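Local coordinates for protein ribulose-1,5-bisphosphate carboxylase/oxygenase large subunit (PDB 3QFW) that is a Rubisco-like protein sharing the fold of the carboxylase large subunit, and probably carries out related magnesium-dependent chemistry, at residues P140-L148 against G168-P176; G248-A256 against F273-F283. All coordinates share one frame; numbering follows the deposited sequence.

Interaction 1: residues P140-L148 against G168-P176; sequences PQGLSPAAL and GLADQAFSP
The ring of Phe-174 lies obliquely against the backbone carbonyls of Gln-141 and Gly-142, with CD2 3.8 Å from Gln-141 O. Two neighbouring beta-alpha loops of the TIM barrel meet here, following strands 133-138 and 162-165. Nearer the start of both segments, Leu-169 sets CD2 against Gln-141 CB at 3.6 Å, an apolar contact that uses the methylene of the glutamine and suits a buried leucine. At the start of the helix, Pro-145 CD comes to 3.6 Å from Ser-175 CB; serine is small enough for this closeness, and its hydroxyl still reaches water. That water accepts from Ser-175 OG and donates to Leu-143 O at 2.7 Å, bridging the loops where no clear direct hydrogen bond does.

Behind this shell, Gln-172 shapes its own loop. A bend at chi2 (97°) turns the amide back over it, where OE1 accepts from Ala-170 N at 2.8 Å and NE2 donates to Gly-168 O at 2.9 Å, nearly in the amide plane. NE2 also donates to Thr-75 O of the second subunit. A leucine here would probably leave Ala-170 N and that Thr-75 carbonyl without their mates, and set the 168-172 loop free to shift. In the facing segment, a type I turn from Pro-140 to Leu-143 leads into helix 145-157. Ser-144 is its N-cap: OG accepts from Ala-147 N at 3.3 Å, with an N-H...O angle of 164°.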
loop_
_atom_site.group_PDB
_atom_site.type_symbol
_atom_site.label_atom_id
_atom_site.label_comp_id
_atom_site.label_asym_id
_atom_site.label_seq_id
_atom_site.Cartn_x
_atom_site.Cartn_y
_atom_site.Cartn_z
ATOM N N PRO B 140 22.752 -12.244 3.372
ATOM C CA PRO B 140 22.073 -11.599 2.236
ATOM C C PRO B 140 21.203 -12.548 1.403
ATOM O O PRO B 140 21.460 -13.747 1.362
ATOM C CB PRO B 140 23.245 -11.101 1.387
ATOM C CG PRO B 140 24.319 -12.126 1.621
ATOM C CD PRO B 140 24.148 -12.600 3.052
ATOM N N GLN B 141 20.194 -11.999 0.726
ATOM C CA GLN B 141 19.228 -12.805 -0.030
ATOM C C GLN B 141 19.774 -13.551 -1.267
ATOM O O GLN B 141 19.040 -14.286 -1.921
ATOM C CB GLN B 141 18.004 -11.964 -0.438
ATOM C CG GLN B 141 18.314 -10.681 -1.193
ATOM C CD GLN B 141 17.106 -10.131 -1.949
ATOM O OE1 GLN B 141 16.693 -8.988 -1.742
ATOM N NE2 GLN B 141 16.543 -10.943 -2.840
ATOM N N GLY B 142 21.040 -13.367 -1.598
ATOM C CA GLY B 142 21.609 -14.127 -2.701
ATOM C C GLY B 142 21.860 -15.595 -2.373
ATOM O O GLY B 142 22.087 -16.410 -3.271
ATOM N N LEU B 143 21.797 -15.930 -1.086
ATOM C CA LEU B 143 22.234 -17.232 -0.570
ATOM C C LEU B 143 21.285 -18.401 -0.834
ATOM O O LEU B 143 20.076 -18.221 -0.956
ATOM C CB LEU B 143 22.489 -17.135 0.942
ATOM C CG LEU B 143 23.711 -16.333 1.381
ATOM C CD1 LEU B 143 23.691 -16.077 2.886
ATOM C CD2 LEU B 143 24.987 -17.060 0.958
ATOM N N SER B 144 21.845 -19.605 -0.886
ATOM C CA SER B 144 21.040 -20.817 -0.984
ATOM C C SER B 144 20.383 -21.093 0.362
ATOM O O SER B 144 20.841 -20.597 1.394
ATOM C CB SER B 144 21.913 -22.009 -1.376
ATOM O OG SER B 144 22.777 -22.357 -0.309
ATOM N N PRO B 145 19.295 -21.877 0.360
ATOM C CA PRO B 145 18.622 -22.225 1.613
ATOM C C PRO B 145 19.556 -22.891 2.622
ATOM O O PRO B 145 19.347 -22.747 3.828
ATOM C CB PRO B 145 17.517 -23.198 1.174
ATOM C CG PRO B 145 17.773 -23.499 -0.264
ATOM C CD PRO B 145 18.548 -22.349 -0.814
ATOM N N ALA B 146 20.571 -23.599 2.139
ATOM C CA ALA B 146 21.511 -24.261 3.034
ATOM C C ALA B 146 22.418 -23.245 3.721
ATOM O O ALA B 146 22.687 -23.344 4.929
ATOM C CB ALA B 146 22.333 -25.287 2.276
ATOM N N ALA B 147 22.893 -22.272 2.950
ATOM C CA ALA B 147 23.745 -21.220 3.495
ATOM C C ALA B 147 22.964 -20.331 4.465
ATOM O O ALA B 147 23.499 -19.888 5.485
ATOM C CB ALA B 147 24.346 -20.393 2.376
ATOM N N LEU B 148 21.700 -20.071 4.134
ATOM C CA LEU B 148 20.795 -19.355 5.028
ATOM C C LEU B 148 20.586 -20.177 6.296
ATOM O O LEU B 148 20.613 -19.641 7.407
ATOM C CB LEU B 148 19.445 -19.090 4.339
ATOM C CG LEU B 148 19.432 -18.173 3.109
ATOM C CD1 LEU B 148 18.058 -18.163 2.456
ATOM C CD2 LEU B 148 19.857 -16.759 3.490
ATOM N N GLY B 168 13.268 -8.858 2.125
ATOM C CA GLY B 168 13.436 -8.976 0.690
ATOM C C GLY B 168 13.357 -10.400 0.190
ATOM O O GLY B 168 13.208 -10.646 -1.009
ATOM N N LEU B 169 13.448 -11.350 1.109
ATOM C CA LEU B 169 13.345 -12.755 0.749
ATOM C C LEU B 169 11.892 -13.110 0.522
ATOM O O LEU B 169 11.036 -12.865 1.372
ATOM C CB LEU B 169 13.946 -13.647 1.838
ATOM C CG LEU B 169 15.466 -13.779 1.844
ATOM C CD1 LEU B 169 15.942 -14.334 3.183
ATOM C CD2 LEU B 169 15.940 -14.670 0.705
ATOM N N ALA B 170 11.612 -13.675 -0.642
ATOM C CA ALA B 170 10.255 -14.080 -0.960
ATOM C C ALA B 170 10.265 -15.483 -1.533
ATOM O O ALA B 170 10.412 -16.449 -0.800
ATOM C CB ALA B 170 9.609 -13.091 -1.922
ATOM N N ASP B 171 10.128 -15.596 -2.848
ATOM C CA ASP B 171 10.046 -16.908 -3.473
ATOM C C ASP B 171 10.964 -16.968 -4.693
ATOM O O ASP B 171 10.641 -17.587 -5.704
ATOM C CB ASP B 171 8.589 -17.201 -3.842
ATOM C CG ASP B 171 8.310 -18.681 -4.060
ATOM O OD1 ASP B 171 9.097 -19.540 -3.592
ATOM O OD2 ASP B 171 7.271 -18.975 -4.693
ATOM N N GLN B 172 12.122 -16.323 -4.583
ATOM C CA GLN B 172 13.073 -16.272 -5.690
ATOM C C GLN B 172 13.678 -17.641 -5.990
ATOM O O GLN B 172 13.858 -18.453 -5.092
ATOM C CB GLN B 172 14.180 -15.261 -5.395
ATOM C CG GLN B 172 13.685 -13.833 -5.200
ATOM C CD GLN B 172 13.515 -13.467 -3.732
ATOM O OE1 GLN B 172 13.071 -14.280 -2.925
ATOM N NE2 GLN B 172 13.891 -12.244 -3.380
ATOM N N ALA B 173 13.981 -17.895 -7.259
ATOM C CA ALA B 173 14.600 -19.159 -7.650
ATOM C C ALA B 173 15.827 -19.411 -6.790
ATOM O O ALA B 173 16.135 -20.552 -6.448
ATOM C CB ALA B 173 14.972 -19.138 -9.127
ATOM N N PHE B 174 16.523 -18.322 -6.466
ATOM C CA PHE B 174 17.594 -18.284 -5.477
ATOM C C PHE B 174 17.414 -19.251 -4.319
ATOM O O PHE B 174 18.344 -19.945 -3.899
ATOM C CB PHE B 174 17.586 -16.900 -4.832
ATOM C CG PHE B 174 18.336 -15.872 -5.590
ATOM C CD1 PHE B 174 19.469 -16.208 -6.303
ATOM C CD2 PHE B 174 17.919 -14.556 -5.573
ATOM C CE1 PHE B 174 20.168 -15.249 -6.999
ATOM C CE2 PHE B 174 18.607 -13.594 -6.258
ATOM C CZ PHE B 174 19.736 -13.937 -6.974
ATOM N N SER B 175 16.218 -19.223 -3.756
ATOM C CA SER B 175 15.938 -19.910 -2.499
ATOM C C SER B 175 14.443 -19.840 -2.286
ATOM O O SER B 175 13.957 -19.029 -1.493
ATOM C CB SER B 175 16.690 -19.256 -1.331
ATOM O OG SER B 175 16.278 -17.912 -1.119
ATOM N N PRO B 176 13.705 -20.681 -3.020
ATOM C CA PRO B 176 12.241 -20.701 -3.026
ATOM C C PRO B 176 11.696 -20.854 -1.613
ATOM O O PRO B 176 12.325 -21.517 -0.806
ATOM C CB PRO B 176 11.917 -21.947 -3.853
ATOM C CG PRO B 176 13.097 -22.105 -4.764
ATOM C CD PRO B 176 14.278 -21.684 -3.941
HETATM O O HOH W 1 18.242 -16.243 -0.682
#

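Interaction 2: residues G248-A256 against F273-F283; sequences GLVVVAHPA and FRLFGADATVF
Phe-273 brings CD2 obliquely to within 3.6 Å of Ala-253 CB, and Pro-255 CA sits at the ring's edge. The His-254 imidazole has Pro-255 CD over one face, 3.2 Å above the plane toward the rim, and Ala-256 CB at its edge; Val-282 CG1 approaches obliquely, and His-167 stacks on the ring. Alanine suits position 253, since its methyl admits both the Phe-273 ring and Ala-278 CB.

Strands 250-253 and 280-283 run parallel, joined by Ala-253 N to Ala-280 O (2.8 Å) and Val-282 N to Ala-253 O (3.0 Å). One step earlier in the register, Val-251 O accepts from two donors, Asp-279 N in the carbonyl plane and Ala-280 N tilted from it. The Asp-279 side chain joins in: with CG beside the backbone N (chi1 -58°), OD2 receives Val-251 N at 2.8 Å on its anti lone pair, while Val-117 N and Gly-118 N hold OD1.

This is a right-handed beta-alpha-beta crossover. Gly-277 follows helix 265-276 in a weakly bonded Schellman motif; its positive phi would press any side chain against the preceding carbonyl oxygen. Strand 226-229 pairs with the other edge of 250-253, and helices 231-234 and 236-243 pack on Phe-273 and Val-251.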
loop_
_atom_site.group_PDB
_atom_site.type_symbol
_atom_site.label_atom_id
_atom_site.label_comp_id
_atom_site.label_asym_id
_atom_site.label_seq_id
_atom_site.Cartn_x
_atom_site.Cartn_y
_atom_site.Cartn_z
ATOM N N GLY B 248 -1.709 -19.570 16.186
ATOM C CA GLY B 248 -0.764 -19.579 17.291
ATOM C C GLY B 248 0.664 -19.252 16.905
ATOM O O GLY B 248 1.578 -19.273 17.749
ATOM N N LEU B 249 0.869 -18.973 15.621
ATOM C CA LEU B 249 2.163 -18.519 15.137
ATOM C C LEU B 249 2.399 -17.102 15.632
ATOM O O LEU B 249 1.456 -16.328 15.761
ATOM C CB LEU B 249 2.175 -18.506 13.604
ATOM C CG LEU B 249 2.064 -19.837 12.865
ATOM C CD1 LEU B 249 2.141 -19.614 11.358
ATOM C CD2 LEU B 249 3.159 -20.778 13.320
ATOM N N VAL B 250 3.647 -16.748 15.901
ATOM C CA VAL B 250 3.945 -15.351 16.180
ATOM C C VAL B 250 3.928 -14.601 14.841
ATOM O O VAL B 250 4.661 -14.955 13.910
ATOM C CB VAL B 250 5.294 -15.173 16.891
ATOM C CG1 VAL B 250 5.577 -13.701 17.129
ATOM C CG2 VAL B 250 5.306 -15.944 18.232
ATOM N N VAL B 251 3.079 -13.584 14.737
ATOM C CA VAL B 251 2.998 -12.807 13.493
ATOM C C VAL B 251 3.818 -11.535 13.615
ATOM O O VAL B 251 3.478 -10.638 14.391
ATOM C CB VAL B 251 1.560 -12.440 13.141
ATOM C CG1 VAL B 251 1.529 -11.524 11.873
ATOM C CG2 VAL B 251 0.739 -13.702 12.926
ATOM N N VAL B 252 4.901 -11.463 12.853
ATOM C CA VAL B 252 5.809 -10.325 12.914
ATOM C C VAL B 252 5.531 -9.434 11.706
ATOM O O VAL B 252 5.631 -9.886 10.565
ATOM C CB VAL B 252 7.279 -10.771 12.855
ATOM C CG1 VAL B 252 8.204 -9.573 13.016
ATOM C CG2 VAL B 252 7.582 -11.846 13.919
ATOM N N ALA B 253 5.197 -8.175 11.950
ATOM C CA ALA B 253 4.941 -7.258 10.849
ATOM C C ALA B 253 6.210 -6.500 10.458
ATOM O O ALA B 253 7.030 -6.165 11.314
ATOM C CB ALA B 253 3.818 -6.295 11.203
ATOM N N HIS B 254 6.369 -6.268 9.154
ATOM C CA HIS B 254 7.476 -5.492 8.599
ATOM C C HIS B 254 6.929 -4.240 7.903
ATOM O O HIS B 254 5.849 -4.275 7.307
ATOM C CB HIS B 254 8.253 -6.329 7.577
ATOM C CG HIS B 254 9.512 -5.673 7.098
ATOM N ND1 HIS B 254 9.547 -4.836 6.003
ATOM C CD2 HIS B 254 10.781 -5.721 7.577
ATOM C CE1 HIS B 254 10.781 -4.398 5.825
ATOM N NE2 HIS B 254 11.553 -4.926 6.763
ATOM N N PRO B 255 7.681 -3.133 7.956
ATOM C CA PRO B 255 7.117 -1.869 7.471
ATOM C C PRO B 255 7.357 -1.556 5.980
ATOM O O PRO B 255 7.160 -0.412 5.584
ATOM C CB PRO B 255 7.837 -0.832 8.338
ATOM C CG PRO B 255 9.200 -1.432 8.536
ATOM C CD PRO B 255 8.939 -2.924 8.708
ATOM N N ALA B 256 7.780 -2.529 5.178
ATOM C CA ALA B 256 8.016 -2.271 3.757
ATOM C C ALA B 256 6.817 -1.551 3.119
ATOM O O ALA B 256 5.686 -1.987 3.276
ATOM C CB ALA B 256 8.303 -3.571 3.025
ATOM N N PHE B 273 -1.195 -1.700 12.903
ATOM C CA PHE B 273 -0.625 -3.034 12.708
ATOM C C PHE B 273 -1.040 -3.976 13.857
ATOM O O PHE B 273 -1.490 -5.103 13.617
ATOM C CB PHE B 273 0.904 -2.961 12.585
ATOM C CG PHE B 273 1.407 -2.664 11.178
ATOM C CD1 PHE B 273 0.550 -2.179 10.184
ATOM C CD2 PHE B 273 2.741 -2.858 10.857
ATOM C CE1 PHE B 273 1.033 -1.913 8.904
ATOM C CE2 PHE B 273 3.222 -2.612 9.575
ATOM C CZ PHE B 273 2.370 -2.130 8.605
ATOM N N ARG B 274 -0.897 -3.493 15.094
ATOM C CA ARG B 274 -1.350 -4.205 16.298
ATOM C C ARG B 274 -2.846 -4.556 16.232
ATOM O O ARG B 274 -3.239 -5.704 16.453
ATOM C CB ARG B 274 -1.075 -3.338 17.527
ATOM C CG ARG B 274 -1.661 -3.872 18.861
ATOM C CD ARG B 274 -1.492 -2.841 19.959
ATOM N NE ARG B 274 -1.938 -3.318 21.278
ATOM C CZ ARG B 274 -1.900 -2.571 22.371
ATOM N NH1 ARG B 274 -1.432 -1.331 22.295
ATOM N NH2 ARG B 274 -2.329 -3.056 23.535
ATOM N N LEU B 275 -3.669 -3.557 15.921
ATOM C CA LEU B 275 -5.107 -3.749 15.774
ATOM C C LEU B 275 -5.404 -4.906 14.813
ATOM O O LEU B 275 -6.250 -5.759 15.083
ATOM C CB LEU B 275 -5.753 -2.456 15.234
ATOM C CG LEU B 275 -7.263 -2.441 14.989
ATOM C CD1 LEU B 275 -8.021 -2.466 16.311
ATOM C CD2 LEU B 275 -7.696 -1.223 14.183
ATOM N N PHE B 276 -4.705 -4.918 13.681
ATOM C CA PHE B 276 -4.955 -5.908 12.636
ATOM C C PHE B 276 -4.372 -7.296 12.922
ATOM O O PHE B 276 -4.711 -8.260 12.226
ATOM C CB PHE B 276 -4.462 -5.388 11.280
ATOM C CG PHE B 276 -5.227 -4.189 10.789
ATOM C CD1 PHE B 276 -6.559 -4.016 11.130
ATOM C CD2 PHE B 276 -4.607 -3.219 10.016
ATOM C CE1 PHE B 276 -7.271 -2.903 10.683
ATOM C CE2 PHE B 276 -5.307 -2.111 9.573
ATOM C CZ PHE B 276 -6.640 -1.953 9.914
ATOM N N GLY B 277 -3.485 -7.387 13.910
ATOM C CA GLY B 277 -3.020 -8.674 14.410
ATOM C C GLY B 277 -1.528 -8.906 14.559
ATOM O O GLY B 277 -1.102 -10.033 14.815
ATOM N N ALA B 278 -0.716 -7.867 14.392
ATOM C CA ALA B 278 0.720 -8.048 14.497
ATOM C C ALA B 278 1.113 -8.320 15.966
ATOM O O ALA B 278 0.707 -7.592 16.863
ATOM C CB ALA B 278 1.448 -6.834 13.967
ATOM N N ASP B 279 1.896 -9.369 16.204
ATOM C CA ASP B 279 2.379 -9.655 17.557
ATOM C C ASP B 279 3.689 -8.940 17.834
ATOM O O ASP B 279 3.992 -8.599 18.991
ATOM C CB ASP B 279 2.548 -11.150 17.776
ATOM C CG ASP B 279 1.261 -11.908 17.558
ATOM O OD1 ASP B 279 0.313 -11.702 18.344
ATOM O OD2 ASP B 279 1.208 -12.710 16.609
ATOM N N ALA B 280 4.467 -8.720 16.781
ATOM C CA ALA B 280 5.641 -7.867 16.882
ATOM C C ALA B 280 5.648 -6.940 15.684
ATOM O O ALA B 280 5.080 -7.254 14.638
ATOM C CB ALA B 280 6.927 -8.682 16.942
ATOM N N THR B 281 6.279 -5.787 15.833
ATOM C CA THR B 281 6.276 -4.839 14.737
ATOM C C THR B 281 7.652 -4.192 14.564
ATOM O O THR B 281 8.188 -3.553 15.485
ATOM C CB THR B 281 5.116 -3.813 14.875
ATOM O OG1 THR B 281 5.090 -2.968 13.726
ATOM C CG2 THR B 281 5.262 -2.950 16.143
ATOM N N VAL B 282 8.226 -4.406 13.379
ATOM C CA VAL B 282 9.566 -3.934 13.055
ATOM C C VAL B 282 9.507 -2.477 12.588
ATOM O O VAL B 282 8.600 -2.089 11.869
ATOM C CB VAL B 282 10.203 -4.812 11.949
ATOM C CG1 VAL B 282 11.580 -4.288 11.542
ATOM C CG2 VAL B 282 10.272 -6.271 12.392
ATOM N N PHE B 283 10.475 -1.676 13.020
ATOM C CA PHE B 283 10.573 -0.274 12.613
ATOM C C PHE B 283 12.011 0.191 12.780
ATOM O O PHE B 283 12.746 -0.320 13.647
ATOM C CB PHE B 283 9.641 0.615 13.442
ATOM C CG PHE B 283 9.975 0.647 14.920
ATOM C CD1 PHE B 283 10.663 1.719 15.469
ATOM C CD2 PHE B 283 9.577 -0.383 15.748
ATOM C CE1 PHE B 283 10.953 1.755 16.833
ATOM C CE2 PHE B 283 9.868 -0.362 17.118
ATOM C CZ PHE B 283 10.560 0.708 17.651
#

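In the fold
Both interactions belong to one TIM barrel, in different layers. The centre of interaction 2 lies about 4 Å from the centre of the chain, and the contact is wholly buried: it holds two adjacent strands and the helix between them through parallel-strand backbone bonds, one carboxylate bond and apolar side chains. Interaction 1, its centre about 22 Å from that of interaction 2, is partly buried beyond the strand ends, where loops are joined by van der Waals packing and a bridging water, while the hydrogen bonds of Gln-172 and the helix cap at Ser-144 shape each segment from within. Each reaches the second subunit, interaction 1 through hydrogen bonds and packing, interaction 2 through packing of His-254 and Ala-256.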